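Local coordinates for protein group II chitinase (Ostrinia furnacalis, PDB 6JAV) that probably hydrolyses internal linkages of chitin, as a family 18 catalytic domain cut from a much longer insect protein, here with an inhibitor bound, at residues K206-V211 against L265-S270; P305-G310 against V325-K330; S167-P172 against A194-D199. All blocks are in the same frame, centred on the assembly; numbering follows the deposited sequence.

Interaction 1: K206-V211 against L265-S270; sequences KKTGHV and LNIPVS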
# COMPACT_ATOMS: atom_id res chain seq x y z
N LYS A 206 -9.52 -13.29 14.02
CA LYS A 206 -10.57 -14.24 14.41
C LYS A 206 -11.91 -13.57 14.70
O LYS A 206 -12.80 -14.17 15.33
CB LYS A 206 -10.13 -15.16 15.56
CG LYS A 206 -8.80 -15.86 15.32
CD LYS A 206 -8.78 -16.63 14.03
CE LYS A 206 -9.78 -17.77 14.06
NZ LYS A 206 -10.34 -18.08 12.71
N LYS A 207 -12.09 -12.33 14.25
CA LYS A 207 -13.38 -11.66 14.34
C LYS A 207 -13.41 -10.60 13.26
O LYS A 207 -12.36 -10.22 12.73
CB LYS A 207 -13.62 -11.08 15.74
CG LYS A 207 -12.61 -10.03 16.18
CD LYS A 207 -12.92 -9.53 17.59
CE LYS A 207 -12.04 -8.36 17.98
NZ LYS A 207 -12.17 -8.10 19.44
N THR A 208 -14.61 -10.14 12.92
CA THR A 208 -14.74 -9.16 11.83
C THR A 208 -14.26 -7.79 12.28
O THR A 208 -14.35 -7.42 13.45
CB THR A 208 -16.19 -9.07 11.35
OG1 THR A 208 -17.05 -8.70 12.44
CG2 THR A 208 -16.63 -10.39 10.75
N GLY A 209 -13.75 -7.03 11.32
CA GLY A 209 -13.35 -5.65 11.57
C GLY A 209 -13.07 -4.99 10.24
O GLY A 209 -13.05 -5.65 9.19
N HIS A 210 -12.85 -3.68 10.29
CA HIS A 210 -12.66 -2.93 9.05
C HIS A 210 -11.20 -2.91 8.60
O HIS A 210 -10.30 -2.62 9.40
CB HIS A 210 -13.17 -1.49 9.16
CG HIS A 210 -13.51 -0.93 7.84
ND1 HIS A 210 -12.55 -0.41 6.98
CD2 HIS A 210 -14.68 -0.88 7.17
CE1 HIS A 210 -13.13 -0.05 5.85
NE2 HIS A 210 -14.43 -0.33 5.94
N VAL A 211 -10.97 -3.18 7.31
CA VAL A 211 -9.63 -3.10 6.73
C VAL A 211 -8.90 -1.79 7.06
O VAL A 211 -7.68 -1.77 7.20
CB VAL A 211 -9.69 -3.39 5.21
CG1 VAL A 211 -10.56 -2.39 4.46
CG2 VAL A 211 -8.26 -3.45 4.61
N LEU A 265 -19.84 -5.85 13.39
CA LEU A 265 -18.41 -5.75 13.69
C LEU A 265 -18.08 -6.64 14.88
O LEU A 265 -18.92 -6.89 15.74
CB LEU A 265 -18.05 -4.31 14.05
CG LEU A 265 -18.10 -3.22 12.98
CD1 LEU A 265 -17.83 -1.86 13.62
CD2 LEU A 265 -17.11 -3.52 11.85
N ASN A 266 -16.83 -7.12 14.92
CA ASN A 266 -16.27 -7.84 16.06
C ASN A 266 -16.95 -9.18 16.34
O ASN A 266 -16.89 -9.68 17.47
CB ASN A 266 -16.21 -6.96 17.32
CG ASN A 266 -15.45 -5.67 17.08
OD1 ASN A 266 -14.31 -5.70 16.61
ND2 ASN A 266 -16.08 -4.55 17.36
N ILE A 267 -17.57 -9.79 15.34
CA ILE A 267 -18.23 -11.09 15.50
C ILE A 267 -17.27 -12.22 15.16
O ILE A 267 -16.36 -12.03 14.33
CB ILE A 267 -19.52 -11.19 14.66
CG1 ILE A 267 -19.19 -11.24 13.16
CG2 ILE A 267 -20.48 -10.04 14.97
CD1 ILE A 267 -20.38 -11.44 12.30
N PRO A 268 -17.43 -13.41 15.74
CA PRO A 268 -16.45 -14.49 15.53
C PRO A 268 -16.34 -14.94 14.09
O PRO A 268 -17.33 -15.04 13.35
CB PRO A 268 -16.97 -15.62 16.44
CG PRO A 268 -17.69 -14.90 17.51
CD PRO A 268 -18.37 -13.74 16.84
N VAL A 269 -15.11 -15.26 13.70
CA VAL A 269 -14.77 -15.64 12.34
C VAL A 269 -13.97 -16.94 12.39
O VAL A 269 -13.10 -17.11 13.25
CB VAL A 269 -13.94 -14.50 11.70
CG1 VAL A 269 -13.03 -15.02 10.59
CG2 VAL A 269 -14.88 -13.40 11.23
N SER A 270 -14.27 -17.85 11.47
CA SER A 270 -13.59 -19.14 11.42
C SER A 270 -12.43 -19.19 10.43
O SER A 270 -11.54 -20.03 10.61
CB SER A 270 -14.59 -20.26 11.09
OG SER A 270 -15.17 -20.09 9.82
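A loop that follows barrel strand 192-195 is stitched to the insertion carried between the last two barrel strands of this family 18 chitinase, where K207 and P268 form a single backbone bridge and the two chains run roughly antiparallel. The T208 backbone works both ways: its N donates to I267 O at 2.9 Å and its O receives N266 N. Two residues earlier, K206 O takes V269 N. The T208 side chain adds a further bond, since OG1, held between backbone N and carbonyl carbon (chi1 59°), accepts I267 N at 3.1 Å and is also bonded to G264 O. The same rotation leaves T208 CG2 against V269 CG2 (3.5 Å) and I267 CG1 (3.6 Å), with I257 and W319 also packed against this buried side chain. K206 instead curls its chain through successive bends until NZ reaches V269 O at 3.0 Å and, weakly, S270 O. K207 extends past N266, CE 3.8 Å from OD1, to a salt bridge with D221. Main-chain pairing thus fixes the register, while a buried hydroxyl, bonded on two counts, and a lysine ammonium grip carbonyls and amides that the short bridge leaves over.

Interaction 2: P305-G310 against V325-K330; sequences PYQRMG and VEIIKK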
# COMPACT_ATOMS: atom_id res chain seq x y z
N PRO A 305 -22.80 5.84 9.73
CA PRO A 305 -23.34 7.19 9.53
C PRO A 305 -22.41 8.30 10.01
O PRO A 305 -22.50 9.43 9.52
CB PRO A 305 -24.65 7.16 10.32
CG PRO A 305 -24.41 6.13 11.39
CD PRO A 305 -23.57 5.06 10.71
N TYR A 306 -21.51 8.01 10.96
CA TYR A 306 -20.51 8.98 11.40
C TYR A 306 -19.24 8.96 10.55
O TYR A 306 -18.34 9.78 10.78
CB TYR A 306 -20.15 8.72 12.86
CG TYR A 306 -21.29 9.06 13.82
CD1 TYR A 306 -21.69 10.37 14.01
CD2 TYR A 306 -21.96 8.06 14.50
CE1 TYR A 306 -22.74 10.68 14.88
CE2 TYR A 306 -23.00 8.36 15.37
CZ TYR A 306 -23.37 9.67 15.56
OH TYR A 306 -24.41 9.99 16.41
N GLN A 307 -19.15 8.04 9.58
CA GLN A 307 -18.03 8.02 8.65
C GLN A 307 -16.68 7.94 9.37
O GLN A 307 -15.72 8.62 9.01
CB GLN A 307 -18.09 9.20 7.69
CG GLN A 307 -19.26 9.14 6.74
CD GLN A 307 -18.80 9.42 5.36
OE1 GLN A 307 -18.50 8.49 4.61
NE2 GLN A 307 -18.66 10.71 5.02
N ARG A 308 -16.62 7.10 10.41
CA ARG A 308 -15.33 6.77 11.02
C ARG A 308 -14.65 5.65 10.26
O ARG A 308 -13.43 5.45 10.40
CB ARG A 308 -15.54 6.32 12.46
CG ARG A 308 -16.26 7.37 13.30
CD ARG A 308 -16.96 6.76 14.48
NE ARG A 308 -18.09 5.94 14.09
CZ ARG A 308 -18.96 5.41 14.94
NH1 ARG A 308 -19.97 4.68 14.48
NH2 ARG A 308 -18.82 5.60 16.27
N MET A 309 -15.41 4.92 9.45
CA MET A 309 -14.84 3.85 8.64
C MET A 309 -15.79 3.64 7.48
O MET A 309 -16.96 4.07 7.51
CB MET A 309 -14.71 2.57 9.44
CG MET A 309 -16.08 2.02 9.91
SD MET A 309 -15.94 0.52 10.86
CE MET A 309 -15.33 1.12 12.45
N GLY A 310 -15.28 2.97 6.45
CA GLY A 310 -16.07 2.62 5.29
C GLY A 310 -17.06 1.51 5.55
O GLY A 310 -17.26 1.05 6.69
N VAL A 325 -16.61 5.14 -2.34
CA VAL A 325 -16.34 6.52 -2.75
C VAL A 325 -16.60 7.49 -1.61
O VAL A 325 -15.85 8.45 -1.41
CB VAL A 325 -17.15 6.87 -4.02
CG1 VAL A 325 -17.17 8.36 -4.25
CG2 VAL A 325 -16.59 6.10 -5.21
N GLU A 326 -17.67 7.26 -0.84
CA GLU A 326 -18.00 8.19 0.24
C GLU A 326 -16.86 8.29 1.26
O GLU A 326 -16.42 9.40 1.61
CB GLU A 326 -19.31 7.76 0.92
CG GLU A 326 -19.79 8.79 1.92
CD GLU A 326 -20.96 8.29 2.75
OE1 GLU A 326 -22.01 8.97 2.76
OE2 GLU A 326 -20.82 7.24 3.42
N ILE A 327 -16.38 7.15 1.77
CA ILE A 327 -15.32 7.23 2.78
C ILE A 327 -14.01 7.73 2.17
O ILE A 327 -13.22 8.40 2.85
CB ILE A 327 -15.15 5.92 3.56
CG1 ILE A 327 -14.45 6.15 4.91
CG2 ILE A 327 -14.35 4.89 2.74
CD1 ILE A 327 -15.29 6.96 5.91
N ILE A 328 -13.76 7.43 0.89
CA ILE A 328 -12.57 7.94 0.23
C ILE A 328 -12.58 9.46 0.22
O ILE A 328 -11.55 10.11 0.50
CB ILE A 328 -12.47 7.34 -1.19
CG1 ILE A 328 -12.11 5.84 -1.13
CG2 ILE A 328 -11.51 8.15 -2.04
CD1 ILE A 328 -10.70 5.50 -0.67
N LYS A 329 -13.73 10.07 -0.11
CA LYS A 329 -13.80 11.52 -0.07
C LYS A 329 -13.51 12.06 1.32
O LYS A 329 -12.81 13.07 1.48
CB LYS A 329 -15.16 12.02 -0.57
CG LYS A 329 -15.37 11.80 -2.06
CD LYS A 329 -16.86 11.72 -2.35
CE LYS A 329 -17.20 12.12 -3.78
NZ LYS A 329 -18.64 12.52 -3.90
N LYS A 330 -14.03 11.38 2.36
CA LYS A 330 -13.74 11.80 3.73
C LYS A 330 -12.24 11.68 4.03
O LYS A 330 -11.64 12.59 4.62
CB LYS A 330 -14.56 10.93 4.69
CG LYS A 330 -14.40 11.26 6.16
CD LYS A 330 -15.41 12.30 6.60
CE LYS A 330 -15.28 12.58 8.09
NZ LYS A 330 -15.80 11.49 8.95
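E326, near the start of helix 325-337, reaches out to Q307 with CG anti to its backbone N (chi1 -173°), and its extended chain lays CG and the carboxylate obliquely against the end of the glutamine, the two flat groups turned 54° apart. The loop between strands 300-302 and 312-315 of the insertion here packs on the helix that precedes the last barrel strand, 342-346. K303 gives E326 OE2 a salt bridge from just ahead of the loop segment. I327, next along, is the apolar wedge of the contact. Its CG1 branch bends so that CD1 sits 3.5 Å from Q307 O and 3.7 Å from M309 O, while CG1 itself lies 3.6 Å from G310 N. The other branch, CG2, comes to 3.8 Å from G310 CA, an approach open to it because that residue carries no side chain. One turn further on, K330 leaves the helix on the same side; its chain bends at the second and last torsions and brings NZ to Q307 O, a hydrogen bond of 2.9 Å whose donor stands 47° out of the carbonyl plane. Helix and loop are therefore joined by an isoleucine set among backbone polar atoms and by a lysine ammonium, which probably draws electron density toward Q307 O.

Interaction 3: S167-P172 against A194-D199; sequences SAAVSP and AVMTYD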
# COMPACT_ATOMS: atom_id res chain seq x y z
N SER A 167 12.06 6.51 -1.35
CA SER A 167 10.84 6.52 -0.54
C SER A 167 10.74 5.19 0.18
O SER A 167 11.49 4.26 -0.09
CB SER A 167 9.59 6.75 -1.40
OG SER A 167 9.54 5.80 -2.46
N ALA A 168 9.78 5.10 1.10
CA ALA A 168 9.52 3.82 1.75
C ALA A 168 8.04 3.68 2.04
O ALA A 168 7.37 4.67 2.35
CB ALA A 168 10.28 3.70 3.10
N ALA A 169 7.55 2.45 1.97
CA ALA A 169 6.22 2.11 2.47
C ALA A 169 6.40 1.58 3.87
O ALA A 169 7.27 0.74 4.11
CB ALA A 169 5.57 1.04 1.59
N VAL A 170 5.58 2.06 4.81
CA VAL A 170 5.83 1.83 6.23
C VAL A 170 4.56 1.40 6.98
O VAL A 170 3.43 1.69 6.59
CB VAL A 170 6.44 3.08 6.90
CG1 VAL A 170 7.77 3.47 6.24
CG2 VAL A 170 5.44 4.23 6.88
N SER A 171 4.78 0.72 8.11
CA SER A 171 3.71 0.18 8.93
C SER A 171 2.83 1.28 9.53
O SER A 171 3.31 2.35 9.88
CB SER A 171 4.33 -0.59 10.09
OG SER A 171 3.31 -1.05 10.99
N PRO A 172 1.54 1.00 9.72
CA PRO A 172 0.66 1.89 10.49
C PRO A 172 0.55 1.53 11.96
O PRO A 172 -0.18 2.22 12.68
CB PRO A 172 -0.70 1.64 9.80
CG PRO A 172 -0.68 0.14 9.56
CD PRO A 172 0.77 -0.14 9.14
N ALA A 194 5.21 6.48 2.51
CA ALA A 194 3.86 6.01 2.17
C ALA A 194 3.39 5.18 3.36
O ALA A 194 3.82 4.03 3.54
CB ALA A 194 3.88 5.24 0.85
N VAL A 195 2.52 5.76 4.18
CA VAL A 195 2.05 5.05 5.36
C VAL A 195 0.93 4.10 4.93
O VAL A 195 -0.07 4.51 4.34
CB VAL A 195 1.58 6.01 6.45
CG1 VAL A 195 1.24 5.21 7.72
CG2 VAL A 195 2.67 7.05 6.76
N MET A 196 1.11 2.81 5.24
CA MET A 196 0.17 1.78 4.80
C MET A 196 -0.99 1.71 5.80
O MET A 196 -1.12 0.74 6.56
CB MET A 196 0.88 0.45 4.63
CG MET A 196 1.85 0.54 3.47
SD MET A 196 2.58 -1.04 3.05
CE MET A 196 3.61 -0.99 4.31
N THR A 197 -1.85 2.75 5.75
CA THR A 197 -3.01 2.92 6.63
C THR A 197 -4.15 1.99 6.20
O THR A 197 -5.27 2.43 5.88
CB THR A 197 -3.45 4.39 6.68
OG1 THR A 197 -3.28 4.99 5.39
CG2 THR A 197 -2.59 5.19 7.68
N TYR A 198 -3.87 0.70 6.21
CA TYR A 198 -4.83 -0.33 5.87
C TYR A 198 -4.31 -1.65 6.42
O TYR A 198 -3.23 -1.73 7.00
CB TYR A 198 -5.11 -0.40 4.35
CG TYR A 198 -3.87 -0.34 3.45
CD1 TYR A 198 -2.99 -1.39 3.39
CD2 TYR A 198 -3.60 0.80 2.69
CE1 TYR A 198 -1.85 -1.32 2.56
CE2 TYR A 198 -2.47 0.87 1.86
CZ TYR A 198 -1.62 -0.19 1.81
OH TYR A 198 -0.51 -0.13 0.99
N ASP A 199 -5.12 -2.69 6.25
CA ASP A 199 -4.87 -3.99 6.88
C ASP A 199 -4.80 -3.88 8.40
O ASP A 199 -4.08 -4.65 9.05
CB ASP A 199 -3.63 -4.70 6.31
CG ASP A 199 -3.82 -5.14 4.88
OD1 ASP A 199 -4.98 -5.14 4.39
OD2 ASP A 199 -2.80 -5.44 4.23
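A169 and V170 pair with A194 and V195 in parallel register, and three backbone bonds alternate between the chains. A194 N bonds to A168 O (2.8 Å), V170 N returns to A194 O at 2.9 Å, and M196 N reaches V170 O. Between them A169 CA directs a C-H at A194 O. Beyond the last bond the strand order ends: M196 and T197 are each the centre of an inverse gamma turn, and the second of these turns takes M196 O to Y198 N. Three carbons of the P172 ring rest on that oxygen, CG closest at 3.1 Å. The M196 side chain runs back along the partner strand, its SD 3.9 Å from A169 CB, and a bend at the last torsion (chi3 -77°) lays CE beside V170 O at 3.5 Å. These are neighbouring strands of the (beta/alpha)8 barrel of glycosyl hydrolase family 18, and the two faces differ accordingly. A194 and M196 meet M344 of strand 342-346 across the barrel interior; V170 and V195, whose CG2 methyls touch at 4.0 Å, are covered outside by W234 of helix 227-236. The Y198 ring lies with one face over M196 C and packs on M344, W346 and Y251. Further out, S167 OG is bonded to D124 on the adjoining strand 122-126, W234 NE1 holds S171 O, and T230 OG1 bonds to P172 O. T197 OG1 bonds to G247 O, tying the turn to strand 244-257. Past the turns, D199 touches the bound thienopyridine inhibitor at the mouth of the barrel, its OD1 hydrogen-bonded to both Y251 OH and Q253 NE2.

How the interactions relate
From the N terminus, interaction 3 comes first, joining successive barrel strands around an excursion that holds helices 174-180 and 183-189. The chain then enters the loop that opens interaction 1, which closes only after helix 227-236 and strand 244-257, on the insertion that follows. Interaction 2 is shortest in span, bringing a loop of that insertion back to helix 325-337 after two strands. The three loops follow in series; none nests or crosses. Still, interaction 1 touches both of the others: V211 CG2 lies 3.6 Å from D199 N, and H210 CB 3.8 Å from M309 SD. Segment 206-211 therefore links barrel mouth and insertion, whereas interactions 2 and 3 stay about 9 Å apart at their nearest atoms.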